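L-lysine 6-monooxygenase (Pseudomonas syringae pv. tomato, PDB 5CQF) probably hydroxylates the side-chain amine of L-lysine, as an FAD- and NADP-dependent flavoprotein oxidoreductase acting in siderophore biosynthesis. Local coordinates at residues I26-A29 with C30-D34; F74-L77 with V78-N82; D408-F412 with S413-L417; I422-A425 with L426-V430. One frame throughout, in Å; residues are numbered along the deposited sequence.

Contact 1: residues I26-A29 with C30-D34; sequences IALA and CAFED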
ATOM      1  N   ILE A  26      30.468   6.494  13.526  1.00 36.59           N
ATOM      2  CA  ILE A  26      29.983   5.371  14.319  1.00 36.08           C
ATOM      3  C   ILE A  26      30.071   4.097  13.509  1.00 35.54           C
ATOM      4  O   ILE A  26      30.474   3.033  14.014  1.00 36.15           O
ATOM      5  CB  ILE A  26      28.560   5.623  14.784  1.00 36.00           C
ATOM      6  CG1 ILE A  26      28.570   6.670  15.893  1.00 37.31           C
ATOM      7  CG2 ILE A  26      27.935   4.344  15.290  1.00 37.50           C
ATOM      8  CD1 ILE A  26      27.260   7.365  16.085  1.00 37.82           C
ATOM      9  N   ALA A  27      29.715   4.222  12.237  1.00 33.95           N
ATOM     10  CA  ALA A  27      29.784   3.100  11.325  1.00 33.70           C
ATOM     11  C   ALA A  27      31.180   2.582  11.239  1.00 34.98           C
ATOM     12  O   ALA A  27      31.367   1.399  11.194  1.00 35.56           O
ATOM     13  CB  ALA A  27      29.314   3.504   9.938  1.00 32.80           C
ATOM     14  N   LEU A  28      32.158   3.489  11.157  1.00 37.11           N
ATOM     15  CA  LEU A  28      33.574   3.113  11.125  1.00 38.55           C
ATOM     16  C   LEU A  28      34.010   2.427  12.393  1.00 39.36           C
ATOM     17  O   LEU A  28      34.689   1.413  12.322  1.00 41.68           O
ATOM     18  CB  LEU A  28      34.447   4.341  10.914  1.00 39.27           C
ATOM     19  CG  LEU A  28      35.922   4.066  10.771  1.00 39.66           C
ATOM     20  CD1 LEU A  28      36.244   3.299   9.502  1.00 39.57           C
ATOM     21  CD2 LEU A  28      36.627   5.404  10.809  1.00 41.84           C
ATOM     22  N   ALA A  29      33.662   2.986  13.544  1.00 39.34           N
ATOM     23  CA  ALA A  29      33.941   2.303  14.825  1.00 41.52           C
ATOM     24  C   ALA A  29      33.321   0.930  14.889  1.00 41.73           C
ATOM     25  O   ALA A  29      33.940   0.007  15.412  1.00 41.98           O
ATOM     26  CB  ALA A  29      33.469   3.129  16.006  1.00 42.83           C
ATOM     27  N   CYS A  30      32.116   0.759  14.322  1.00 41.73           N
ATOM     28  CA  CYS A  30      31.513  -0.569  14.328  1.00 40.86           C
ATOM     29  C   CYS A  30      32.365  -1.574  13.567  1.00 40.89           C
ATOM     30  O   CYS A  30      32.447  -2.707  13.955  1.00 43.60           O
ATOM     31  CB  CYS A  30      30.105  -0.563  13.752  1.00 41.39           C
ATOM     32  SG  CYS A  30      28.888   0.256  14.787  1.00 41.08           S
ATOM     33  N   ALA A  31      32.990  -1.180  12.475  1.00 41.12           N
ATOM     34  CA  ALA A  31      33.877  -2.107  11.756  1.00 41.96           C
ATOM     35  C   ALA A  31      35.041  -2.534  12.632  1.00 43.26           C
ATOM     36  O   ALA A  31      35.409  -3.705  12.643  1.00 42.77           O
ATOM     37  CB  ALA A  31      34.411  -1.497  10.473  1.00 40.30           C
ATOM     38  N   PHE A  32      35.619  -1.585  13.355  1.00 44.68           N
ATOM     39  CA  PHE A  32      36.748  -1.922  14.225  1.00 48.45           C
ATOM     40  C   PHE A  32      36.306  -2.805  15.366  1.00 49.34           C
ATOM     41  O   PHE A  32      36.937  -3.835  15.631  1.00 51.33           O
ATOM     42  CB  PHE A  32      37.459  -0.671  14.731  1.00 49.14           C
ATOM     43  CG  PHE A  32      38.309  -0.024  13.684  1.00 49.37           C
ATOM     44  CD1 PHE A  32      39.491  -0.613  13.296  1.00 50.75           C
ATOM     45  CD2 PHE A  32      37.899   1.126  13.050  1.00 51.18           C
ATOM     46  CE1 PHE A  32      40.267  -0.055  12.316  1.00 51.33           C
ATOM     47  CE2 PHE A  32      38.671   1.703  12.062  1.00 52.09           C
ATOM     48  CZ  PHE A  32      39.867   1.114  11.699  1.00 51.84           C
ATOM     49  N   GLU A  33      35.205  -2.445  16.011  1.00 48.36           N
ATOM     50  CA  GLU A  33      34.700  -3.292  17.087  1.00 51.54           C
ATOM     51  C   GLU A  33      34.308  -4.687  16.611  1.00 50.26           C
ATOM     52  O   GLU A  33      34.647  -5.646  17.268  1.00 49.77           O
ATOM     53  CB  GLU A  33      33.555  -2.624  17.841  1.00 53.93           C
ATOM     54  CG  GLU A  33      33.980  -1.361  18.588  1.00 59.53           C
ATOM     55  CD  GLU A  33      34.923  -1.631  19.770  1.00 65.35           C
ATOM     56  OE1 GLU A  33      34.755  -2.678  20.446  1.00 73.10           O
ATOM     57  OE2 GLU A  33      35.829  -0.795  20.021  1.00 68.45           O
ATOM     58  N   ASP A  34      33.604  -4.822  15.485  1.00 49.91           N
ATOM     59  CA  ASP A  34      33.336  -6.163  14.933  1.00 50.35           C
ATOM     60  C   ASP A  34      34.626  -6.976  14.873  1.00 51.99           C
ATOM     61  O   ASP A  34      34.659  -8.134  15.259  1.00 52.95           O
ATOM     62  CB  ASP A  34      32.754  -6.095  13.518  1.00 49.40           C
ATOM     63  CG  ASP A  34      31.254  -5.741  13.494  1.00 51.69           C
ATOM     64  OD1 ASP A  34      30.632  -5.573  14.579  1.00 52.23           O
ATOM     65  OD2 ASP A  34      30.703  -5.622  12.364  1.00 49.51           O
TER
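Leu28 and Phe32, one turn apart on helix 23-37, carry the main side-chain contact, yet most of the bonding between 26-29 and 30-34 is backbone to backbone. The turns differ in quality. Cys30 N reaches Ile26 O at 2.8 Å, and Glu33 N reaches Ala29 O at 2.8 Å with an N-H...O angle of 175°. Between these two, Ala31 N to Ala27 O is a weak bond at 3.3 Å. Leu28 O takes two weak bonds, from Phe32 N at 3.3 Å and, more bent, from Ala31 N at 3.1 Å. Leu28 O also lies obliquely to the Phe32 ring, 3.3 Å from CD2.

Leu28 turns its CG away from its own amide nitrogen (chi1 -176°) and runs alongside Phe32, so that CG lies 3.8 Å from Phe32 CE2, with CD1 close behind. On another side of the helix, Cys30 SG packs loosely on Ile26 CG2.

The helix is the middle element of a beta-alpha-beta unit between strands 16-19 and 47-50. Its N-terminal turn contains the last glycine of a GxGxxG-like pattern, which Leu28 touches, consistent with the FAD-binding Rossmann fold expected in this family. Chemically, then, the turn is held by amides meeting carbonyls and by apolar side chains, whereas the buried carboxylate of Asp34 is met at OD2 by a salt bridge from Arg81 and a hydrogen bond from Asn82, both of the 78-82 segment, and at OD1 by Ser85, an environment that would probably favour its ionised form.

Contact 2: residues F74-L77 with V78-N82; sequences FRDL and VTPRN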
ATOM      1  N   PHE A  74      17.327  -3.609   6.638  1.00 34.27           N
ATOM      2  CA  PHE A  74      18.682  -4.136   6.510  1.00 34.73           C
ATOM      3  C   PHE A  74      19.724  -3.097   6.186  1.00 34.01           C
ATOM      4  O   PHE A  74      20.923  -3.341   6.357  1.00 34.14           O
ATOM      5  CB  PHE A  74      18.790  -5.165   5.381  1.00 36.01           C
ATOM      6  CG  PHE A  74      18.116  -6.479   5.660  1.00 36.94           C
ATOM      7  CD1 PHE A  74      17.962  -6.960   6.947  1.00 39.31           C
ATOM      8  CD2 PHE A  74      17.659  -7.245   4.611  1.00 38.05           C
ATOM      9  CE1 PHE A  74      17.337  -8.176   7.178  1.00 40.98           C
ATOM     10  CE2 PHE A  74      17.065  -8.471   4.825  1.00 40.57           C
ATOM     11  CZ  PHE A  74      16.886  -8.936   6.114  1.00 41.71           C
ATOM     12  N   ARG A  75      19.277  -1.950   5.706  1.00 34.18           N
ATOM     13  CA  ARG A  75      20.170  -0.902   5.272  1.00 33.73           C
ATOM     14  C   ARG A  75      20.418   0.025   6.460  1.00 35.12           C
ATOM     15  O   ARG A  75      20.034   1.210   6.451  1.00 35.72           O
ATOM     16  CB  ARG A  75      19.580  -0.209   4.055  1.00 33.40           C
ATOM     17  CG  ARG A  75      19.405  -1.243   2.941  1.00 35.25           C
ATOM     18  CD  ARG A  75      18.930  -0.705   1.584  1.00 35.21           C
ATOM     19  NE  ARG A  75      19.741   0.411   1.168  1.00 37.21           N
ATOM     20  CZ  ARG A  75      19.269   1.546   0.645  1.00 37.29           C
ATOM     21  NH1 ARG A  75      17.957   1.722   0.461  1.00 35.23           N
ATOM     22  NH2 ARG A  75      20.138   2.506   0.325  1.00 36.62           N
ATOM     23  N   ASP A  76      21.077  -0.570   7.462  1.00 34.52           N
ATOM     24  CA  ASP A  76      21.421   0.025   8.741  1.00 34.44           C
ATOM     25  C   ASP A  76      22.912   0.344   8.742  1.00 34.83           C
ATOM     26  O   ASP A  76      23.522   0.367   7.669  1.00 32.69           O
ATOM     27  CB  ASP A  76      21.013  -0.918   9.903  1.00 34.44           C
ATOM     28  CG  ASP A  76      21.774  -2.261   9.933  1.00 33.82           C
ATOM     29  OD1 ASP A  76      22.894  -2.377   9.438  1.00 32.53           O
ATOM     30  OD2 ASP A  76      21.221  -3.243  10.471  1.00 33.60           O
ATOM     31  N   LEU A  77      23.511   0.572   9.925  1.00 35.66           N
ATOM     32  CA  LEU A  77      24.915   1.012  10.008  1.00 36.33           C
ATOM     33  C   LEU A  77      25.927  -0.077   9.841  1.00 35.15           C
ATOM     34  O   LEU A  77      27.121   0.242   9.775  1.00 35.62           O
ATOM     35  CB  LEU A  77      25.219   1.710  11.341  1.00 38.89           C
ATOM     36  CG  LEU A  77      24.681   3.119  11.462  1.00 41.98           C
ATOM     37  CD1 LEU A  77      24.810   3.579  12.899  1.00 44.18           C
ATOM     38  CD2 LEU A  77      25.370   4.109  10.513  1.00 42.46           C
ATOM     39  N   VAL A  78      25.504  -1.347   9.816  1.00 33.85           N
ATOM     40  CA  VAL A  78      26.495  -2.466   9.758  1.00 33.61           C
ATOM     41  C   VAL A  78      26.190  -3.611   8.846  1.00 32.07           C
ATOM     42  O   VAL A  78      27.103  -4.198   8.290  1.00 32.45           O
ATOM     43  CB  VAL A  78      26.768  -3.075  11.153  1.00 34.58           C
ATOM     44  CG1 VAL A  78      27.317  -2.005  12.058  1.00 34.73           C
ATOM     45  CG2 VAL A  78      25.509  -3.683  11.771  1.00 33.99           C
ATOM     46  N   THR A  79      24.913  -3.935   8.712  1.00 32.05           N
ATOM     47  CA  THR A  79      24.459  -5.162   8.071  1.00 32.05           C
ATOM     48  C   THR A  79      24.925  -5.294   6.626  1.00 34.11           C
ATOM     49  O   THR A  79      25.259  -6.389   6.217  1.00 35.49           O
ATOM     50  CB  THR A  79      22.925  -5.258   8.167  1.00 31.64           C
ATOM     51  OG1 THR A  79      22.535  -5.442   9.523  1.00 30.97           O
ATOM     52  CG2 THR A  79      22.345  -6.379   7.296  1.00 32.02           C
ATOM     53  N   PRO A  80      24.924  -4.194   5.821  1.00 35.05           N
ATOM     54  CA  PRO A  80      25.320  -4.415   4.412  1.00 35.17           C
ATOM     55  C   PRO A  80      26.764  -4.807   4.283  1.00 34.71           C
ATOM     56  O   PRO A  80      27.142  -5.429   3.296  1.00 38.14           O
ATOM     57  CB  PRO A  80      25.037  -3.063   3.718  1.00 34.99           C
ATOM     58  CG  PRO A  80      24.124  -2.333   4.617  1.00 35.37           C
ATOM     59  CD  PRO A  80      24.418  -2.829   6.031  1.00 34.64           C
ATOM     60  N   ARG A  81      27.548  -4.454   5.291  1.00 34.57           N
ATOM     61  CA  ARG A  81      28.961  -4.839   5.418  1.00 35.06           C
ATOM     62  C   ARG A  81      29.107  -6.165   6.161  1.00 37.75           C
ATOM     63  O   ARG A  81      29.885  -7.019   5.741  1.00 39.61           O
ATOM     64  CB  ARG A  81      29.720  -3.769   6.200  1.00 34.80           C
ATOM     65  CG  ARG A  81      31.148  -4.161   6.527  1.00 36.57           C
ATOM     66  CD  ARG A  81      31.915  -3.087   7.286  1.00 37.34           C
ATOM     67  NE  ARG A  81      31.248  -2.737   8.533  1.00 38.63           N
ATOM     68  CZ  ARG A  81      31.261  -3.465   9.647  1.00 40.17           C
ATOM     69  NH1 ARG A  81      31.961  -4.591   9.731  1.00 40.31           N
ATOM     70  NH2 ARG A  81      30.574  -3.042  10.705  1.00 42.18           N
ATOM     71  N   ASN A  82      28.367  -6.333   7.269  1.00 36.89           N
ATOM     72  CA  ASN A  82      28.455  -7.560   8.091  1.00 38.24           C
ATOM     73  C   ASN A  82      27.154  -7.843   8.863  1.00 35.28           C
ATOM     74  O   ASN A  82      26.932  -7.273   9.906  1.00 35.64           O
ATOM     75  CB  ASN A  82      29.619  -7.422   9.082  1.00 38.09           C
ATOM     76  CG  ASN A  82      29.641  -8.527  10.100  1.00 39.59           C
ATOM     77  OD1 ASN A  82      29.192  -9.632   9.840  1.00 40.50           O
ATOM     78  ND2 ASN A  82      30.178  -8.234  11.268  1.00 40.83           N
TER
HETATM   79  O   HOH W   1      29.651  -0.359   9.954  1.00 37.45           O
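Asp76 turns its carboxylate forward onto the amides of Val78 and Thr79 in a tight, buried polar turn within the long loop between helices 57-64 and 89-96. OD1 is gripped by two amides. Thr79 N comes in on the syn lone pair, the side of the other oxygen, at 2.7 Å and 169°, whereas Val78 N, at 2.8 Å, approaches from above the carboxylate plane, 36° out of it. The other oxygen, OD2, accepts from Thr79 OG1 at 2.7 Å, again on the syn side, and has a further donor in Phe89 N. With three donors from the turn itself, the carboxylate has little freedom to rotate. Its chi1 of 65° sets CG between the backbone N and the carbonyl carbon, which swings the group over the following amides.

The OD1 to Val78 N bond makes this an Asx turn. Directly before it, Arg75 is the centre of an inverse gamma turn, closed by a weak bond from Asp76 N to Phe74 O; directly after it, 79-81 adopt helical backbone angles, and Asn82 N bonds to Val78 O. Phe74 O also has Thr79 CB at 3.3 Å and Pro80 CD at 3.5 Å, while Thr79 CG2 sits obliquely against the Phe74 ring.

A water joins the two segments on another side, donating to Leu77 O at 2.6 Å and accepting from Arg81 NH2 at 2.9 Å, in the plane of the guanidinium. Arg75 NH1 is hydrogen-bonded to Asn251 OD1, outside the two segments, and Phe74 and Thr79 pack on Val73 and Met99 of the second subunit.

Contact 3: residues D408-F412 with S413-L417; sequences DSQSF and SLMAL
Met415, modelled as selenomethionine, reaches back from the first turn of helix 412-428 across the residues that lead into it. Its chi1 (-80°) and chi2 bring SE beside Phe412, and the extended chi3 then carries the terminal CE on to Gln410. The Phe412 ring is met at a slant: SE stands 5.4 Å from the ring centroid and 57° off the ring normal, an oblique Met-aromatic contact. CD1 is the ring atom nearest to SE, at 4.3 Å. At the far end, CE lies 3.6 Å from Gln410 OE1, where the Gln410 chain, bent at chi2, crosses it obliquely.

Ser411 holds the N-cap position. Its hydroxyl, anti to the backbone nitrogen (chi1 180°), lies alongside Leu414, with OG 3.5 Å from Leu414 CG, and CB rests against the same leucine. The carbonyl of Ser411 starts the helical bonding by accepting from Met415 N at 3.2 Å; Phe412 O then accepts from Ala416 N at 3.1 Å.

Around this helix start, Phe412 meets Trp114 of helix 111-125 with the ring planes nearly perpendicular. Met415 and Gln410 touch Pro23 at the beginning of helix 23-37, and Leu414 packs on Ala255 and Pro256 of helix 255-264.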
ATOM      1  N   ASP A 408      26.010  14.325  -1.173  1.00 50.84           N
ATOM      2  CA  ASP A 408      26.266  13.626   0.084  1.00 52.17           C
ATOM      3  C   ASP A 408      24.947  13.283   0.759  1.00 50.32           C
ATOM      4  O   ASP A 408      24.023  14.074   0.745  1.00 50.60           O
ATOM      5  CB  ASP A 408      27.162  14.418   1.043  1.00 53.06           C
ATOM      6  CG  ASP A 408      27.780  13.516   2.137  1.00 55.38           C
ATOM      7  OD1 ASP A 408      27.756  12.266   1.987  1.00 53.30           O
ATOM      8  OD2 ASP A 408      28.289  14.046   3.147  1.00 57.55           O
ATOM      9  N   SER A 409      24.863  12.086   1.326  1.00 50.51           N
ATOM     10  CA  SER A 409      23.597  11.546   1.849  1.00 50.56           C
ATOM     11  C   SER A 409      23.880  11.134   3.266  1.00 49.23           C
ATOM     12  O   SER A 409      25.002  10.757   3.585  1.00 46.61           O
ATOM     13  CB  SER A 409      23.189  10.310   1.041  1.00 51.06           C
ATOM     14  OG  SER A 409      21.803  10.063   1.094  1.00 56.63           O
ATOM     15  N   GLN A 410      22.881  11.164   4.128  1.00 51.10           N
ATOM     16  CA  GLN A 410      23.030  10.468   5.402  1.00 51.76           C
ATOM     17  C   GLN A 410      22.504   9.024   5.318  1.00 47.93           C
ATOM     18  O   GLN A 410      21.914   8.549   6.273  1.00 51.11           O
ATOM     19  CB  GLN A 410      22.364  11.250   6.552  1.00 56.12           C
ATOM     20  CG  GLN A 410      23.021  12.587   6.879  1.00 59.06           C
ATOM     21  CD  GLN A 410      24.485  12.442   7.294  1.00 62.90           C
ATOM     22  OE1 GLN A 410      24.799  11.949   8.384  1.00 65.27           O
ATOM     23  NE2 GLN A 410      25.390  12.860   6.408  1.00 61.50           N
ATOM     24  N   SER A 411      22.738   8.331   4.193  1.00 44.00           N
ATOM     25  CA  SER A 411      22.324   6.926   4.010  1.00 41.55           C
ATOM     26  C   SER A 411      23.145   6.005   4.913  1.00 39.33           C
ATOM     27  O   SER A 411      24.369   5.929   4.826  1.00 34.12           O
ATOM     28  CB  SER A 411      22.500   6.485   2.555  1.00 41.55           C
ATOM     29  OG  SER A 411      22.116   5.131   2.366  1.00 41.17           O
ATOM     30  N   PHE A 412      22.454   5.302   5.788  1.00 40.00           N
ATOM     31  CA  PHE A 412      23.140   4.460   6.745  1.00 41.00           C
ATOM     32  C   PHE A 412      23.851   3.325   6.032  1.00 40.14           C
ATOM     33  O   PHE A 412      24.988   3.006   6.361  1.00 39.41           O
ATOM     34  CB  PHE A 412      22.165   3.912   7.748  1.00 42.90           C
ATOM     35  CG  PHE A 412      21.771   4.882   8.803  1.00 47.10           C
ATOM     36  CD1 PHE A 412      22.066   6.232   8.702  1.00 46.80           C
ATOM     37  CD2 PHE A 412      21.075   4.429   9.921  1.00 53.24           C
ATOM     38  CE1 PHE A 412      21.710   7.108   9.701  1.00 49.59           C
ATOM     39  CE2 PHE A 412      20.709   5.305  10.932  1.00 55.19           C
ATOM     40  CZ  PHE A 412      21.028   6.652  10.816  1.00 53.40           C
ATOM     41  N   SER A 413      23.206   2.733   5.044  1.00 38.26           N
ATOM     42  CA  SER A 413      23.837   1.641   4.343  1.00 39.63           C
ATOM     43  C   SER A 413      25.124   2.057   3.634  1.00 39.95           C
ATOM     44  O   SER A 413      26.111   1.302   3.641  1.00 41.87           O
ATOM     45  CB  SER A 413      22.869   0.984   3.370  1.00 41.25           C
ATOM     46  OG  SER A 413      22.241   1.922   2.506  1.00 43.71           O
ATOM     47  N   LEU A 414      25.145   3.252   3.046  1.00 38.92           N
ATOM     48  CA  LEU A 414      26.339   3.716   2.347  1.00 37.02           C
ATOM     49  C   LEU A 414      27.493   3.860   3.328  1.00 37.27           C
ATOM     50  O   LEU A 414      28.614   3.482   3.007  1.00 35.11           O
ATOM     51  CB  LEU A 414      26.080   5.050   1.631  1.00 36.99           C
ATOM     52  CG  LEU A 414      25.094   4.932   0.457  1.00 38.17           C
ATOM     53  CD1 LEU A 414      24.903   6.290  -0.243  1.00 38.79           C
ATOM     54  CD2 LEU A 414      25.486   3.860  -0.560  1.00 37.18           C
HETATM   55  N   MSE A 415      27.187   4.365   4.527  1.00 38.15           N
HETATM   56  CA  MSE A 415      28.168   4.516   5.582  1.00 39.71           C
HETATM   57  C   MSE A 415      28.749   3.211   5.963  1.00 37.37           C
HETATM   58  O   MSE A 415      29.948   3.119   6.220  1.00 35.03           O
HETATM   59  CB  MSE A 415      27.583   5.136   6.829  1.00 43.67           C
HETATM   60  CG  MSE A 415      27.530   6.621   6.582  1.00 47.44           C
HETATM   61 SE   MSE A 415      26.126   7.310   7.738  1.00 65.55          SE
HETATM   62  CE  MSE A 415      26.339   9.089   6.882  1.00 61.54           C
ATOM     63  N   ALA A 416      27.913   2.184   5.998  1.00 36.89           N
ATOM     64  CA  ALA A 416      28.390   0.851   6.370  1.00 36.98           C
ATOM     65  C   ALA A 416      29.406   0.370   5.391  1.00 36.62           C
ATOM     66  O   ALA A 416      30.399  -0.182   5.777  1.00 37.33           O
ATOM     67  CB  ALA A 416      27.260  -0.125   6.433  1.00 37.28           C
ATOM     68  N   LEU A 417      29.146   0.585   4.111  1.00 38.92           N
ATOM     69  CA  LEU A 417      30.020   0.086   3.030  1.00 39.10           C
ATOM     70  C   LEU A 417      31.325   0.857   2.948  1.00 39.35           C
ATOM     71  O   LEU A 417      32.393   0.261   2.801  1.00 38.49           O
ATOM     72  CB  LEU A 417      29.280   0.115   1.690  1.00 38.62           C
ATOM     73  CG  LEU A 417      28.080  -0.880   1.670  1.00 37.63           C
ATOM     74  CD1 LEU A 417      27.211  -0.721   0.444  1.00 37.13           C
ATOM     75  CD2 LEU A 417      28.580  -2.308   1.720  1.00 37.63           C
TER

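Contact 4: residues I422-A425 with L426-V430; sequences IASA and LERAV
Leu426, Ala425 and Ser424 account for much of the surface buried where helix 412-428 approaches its end. Leu426 lies alongside Ile422, both pointing the same way, with CD1 3.7 Å from Ile422 CG2. Its amide bonds to Ile422 O at 2.7 Å.

Ala425 and Ser424 are covered by Arg428, which bends at chi3 (-69°) and folds back along the helix, laying its guanidinium flat over the preceding turn. One face covers Ser424 O, which stands 3.7 Å above the plane and over its centre, while NH2 comes to 3.5 Å from Ala425 CA and 3.9 Å from Ala425 CB. That carbonyl's actual hydrogen bond comes from the backbone, Arg428 N at 3.1 Å, so the guanidinium contributes packing over it. The Ser424 hydroxyl is hydrogen-bonded to Arg421 O and Gly420 O, one turn back.

Ala429 N still bonds to Ala425 O at 3.2 Å, although Ala429 is the first residue to leave helical geometry. Ile422, Ala425 and Leu426 rest on Trp395 of strand 393-396, Leu426 also reaches Val165 of strand 163-166, and Ala423 with Leu426 faces Phe32 of helix 23-37.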
ATOM      1  N   ILE A 422      37.268   1.850   4.148  1.00 45.95           N
ATOM      2  CA  ILE A 422      38.209   2.692   4.848  1.00 44.71           C
ATOM      3  C   ILE A 422      38.958   1.902   5.910  1.00 44.88           C
ATOM      4  O   ILE A 422      40.175   2.005   6.009  1.00 45.96           O
ATOM      5  CB  ILE A 422      37.543   3.964   5.406  1.00 43.28           C
ATOM      6  CG1 ILE A 422      37.223   4.904   4.247  1.00 42.32           C
ATOM      7  CG2 ILE A 422      38.454   4.702   6.390  1.00 43.32           C
ATOM      8  CD1 ILE A 422      36.230   5.999   4.587  1.00 42.60           C
ATOM      9  N   ALA A 423      38.253   1.084   6.679  1.00 45.68           N
ATOM     10  CA  ALA A 423      38.897   0.359   7.766  1.00 46.41           C
ATOM     11  C   ALA A 423      39.922  -0.643   7.236  1.00 49.05           C
ATOM     12  O   ALA A 423      40.957  -0.839   7.842  1.00 51.67           O
ATOM     13  CB  ALA A 423      37.867  -0.335   8.631  1.00 46.24           C
ATOM     14  N   SER A 424      39.643  -1.279   6.110  1.00 49.28           N
ATOM     15  CA  SER A 424      40.631  -2.118   5.467  1.00 52.93           C
ATOM     16  C   SER A 424      41.820  -1.296   4.963  1.00 54.52           C
ATOM     17  O   SER A 424      42.994  -1.661   5.193  1.00 54.80           O
ATOM     18  CB  SER A 424      40.000  -2.879   4.310  1.00 58.11           C
ATOM     19  OG  SER A 424      39.406  -1.969   3.390  1.00 65.56           O
ATOM     20  N   ALA A 425      41.550  -0.172   4.301  1.00 53.89           N
ATOM     21  CA  ALA A 425      42.659   0.666   3.831  1.00 51.60           C
ATOM     22  C   ALA A 425      43.494   1.116   5.018  1.00 52.48           C
ATOM     23  O   ALA A 425      44.705   1.117   4.932  1.00 50.48           O
ATOM     24  CB  ALA A 425      42.181   1.862   3.025  1.00 52.20           C
ATOM     25  N   LEU A 426      42.852   1.455   6.137  1.00 54.40           N
ATOM     26  CA  LEU A 426      43.594   1.846   7.337  1.00 56.22           C
ATOM     27  C   LEU A 426      44.500   0.738   7.834  1.00 57.61           C
ATOM     28  O   LEU A 426      45.620   1.014   8.205  1.00 58.49           O
ATOM     29  CB  LEU A 426      42.675   2.294   8.466  1.00 55.91           C
ATOM     30  CG  LEU A 426      42.213   3.738   8.338  1.00 57.64           C
ATOM     31  CD1 LEU A 426      40.906   4.008   9.065  1.00 58.94           C
ATOM     32  CD2 LEU A 426      43.291   4.669   8.848  1.00 61.14           C
ATOM     33  N   GLU A 427      44.028  -0.505   7.834  1.00 59.81           N
ATOM     34  CA  GLU A 427      44.872  -1.641   8.257  1.00 66.47           C
ATOM     35  C   GLU A 427      46.138  -1.796   7.428  1.00 67.77           C
ATOM     36  O   GLU A 427      47.210  -1.959   7.993  1.00 70.81           O
ATOM     37  CB  GLU A 427      44.102  -2.954   8.181  1.00 69.43           C
ATOM     38  CG  GLU A 427      44.855  -4.151   8.740  1.00 73.80           C
ATOM     39  CD  GLU A 427      44.102  -5.456   8.568  1.00 74.53           C
ATOM     40  OE1 GLU A 427      43.012  -5.449   7.963  1.00 79.08           O
ATOM     41  OE2 GLU A 427      44.595  -6.498   9.045  1.00 79.18           O
ATOM     42  N   ARG A 428      46.006  -1.761   6.096  1.00 71.12           N
ATOM     43  CA  ARG A 428      47.158  -1.903   5.184  1.00 73.25           C
ATOM     44  C   ARG A 428      48.188  -0.814   5.432  1.00 72.85           C
ATOM     45  O   ARG A 428      49.387  -1.071   5.415  1.00 75.84           O
ATOM     46  CB  ARG A 428      46.726  -1.896   3.715  1.00 75.68           C
ATOM     47  CG  ARG A 428      46.052  -3.188   3.274  1.00 80.73           C
ATOM     48  CD  ARG A 428      45.755  -3.197   1.777  1.00 83.63           C
ATOM     49  NE  ARG A 428      44.703  -2.243   1.388  1.00 84.34           N
ATOM     50  CZ  ARG A 428      43.381  -2.447   1.501  1.00 82.61           C
ATOM     51  NH1 ARG A 428      42.899  -3.576   2.010  1.00 79.29           N
ATOM     52  NH2 ARG A 428      42.525  -1.503   1.111  1.00 77.05           N
ATOM     53  N   ALA A 429      47.703   0.385   5.716  1.00 68.93           N
ATOM     54  CA  ALA A 429      48.550   1.515   6.023  1.00 71.66           C
ATOM     55  C   ALA A 429      49.281   1.458   7.378  1.00 77.46           C
ATOM     56  O   ALA A 429      49.913   2.441   7.759  1.00 80.72           O
ATOM     57  CB  ALA A 429      47.732   2.794   5.938  1.00 68.55           C
ATOM     58  N   VAL A 430      49.218   0.343   8.104  1.00 84.53           N
ATOM     59  CA  VAL A 430      49.981   0.212   9.358  1.00 91.68           C
ATOM     60  C   VAL A 430      50.809  -1.086   9.377  1.00 95.34           C
ATOM     61  O   VAL A 430      50.738  -1.874  10.321  1.00 99.40           O
ATOM     62  CB  VAL A 430      49.058   0.352  10.600  1.00 92.71           C
ATOM     63  CG1 VAL A 430      49.850   0.256  11.904  1.00 97.13           C
ATOM     64  CG2 VAL A 430      48.314   1.681  10.550  1.00 90.23           C
TER

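How the contacts relate
Helix 23-37 is common ground for the set: contact 1 on it touches each of the other three. Contact 2 meets it through polar and apolar atoms, among the latter Cys30 CB, 3.6 Å from Val78 CG1. Contacts 3 and 4 share helix 412-428, with centres about 19 Å apart. The start of that helix packs against the 74-82 loop, where Leu77 O is 3.4 Å from Ala416 CB, and its later turns lie against Leu28, whose CD1 is 4.1 Å from Ile422 CG2. Contacts 2 and 4 do not touch, their nearest atoms being about 7 Å apart. Leu28, Leu77 and Gln410 all lie at or near the glycine-rich turn that probably binds FAD.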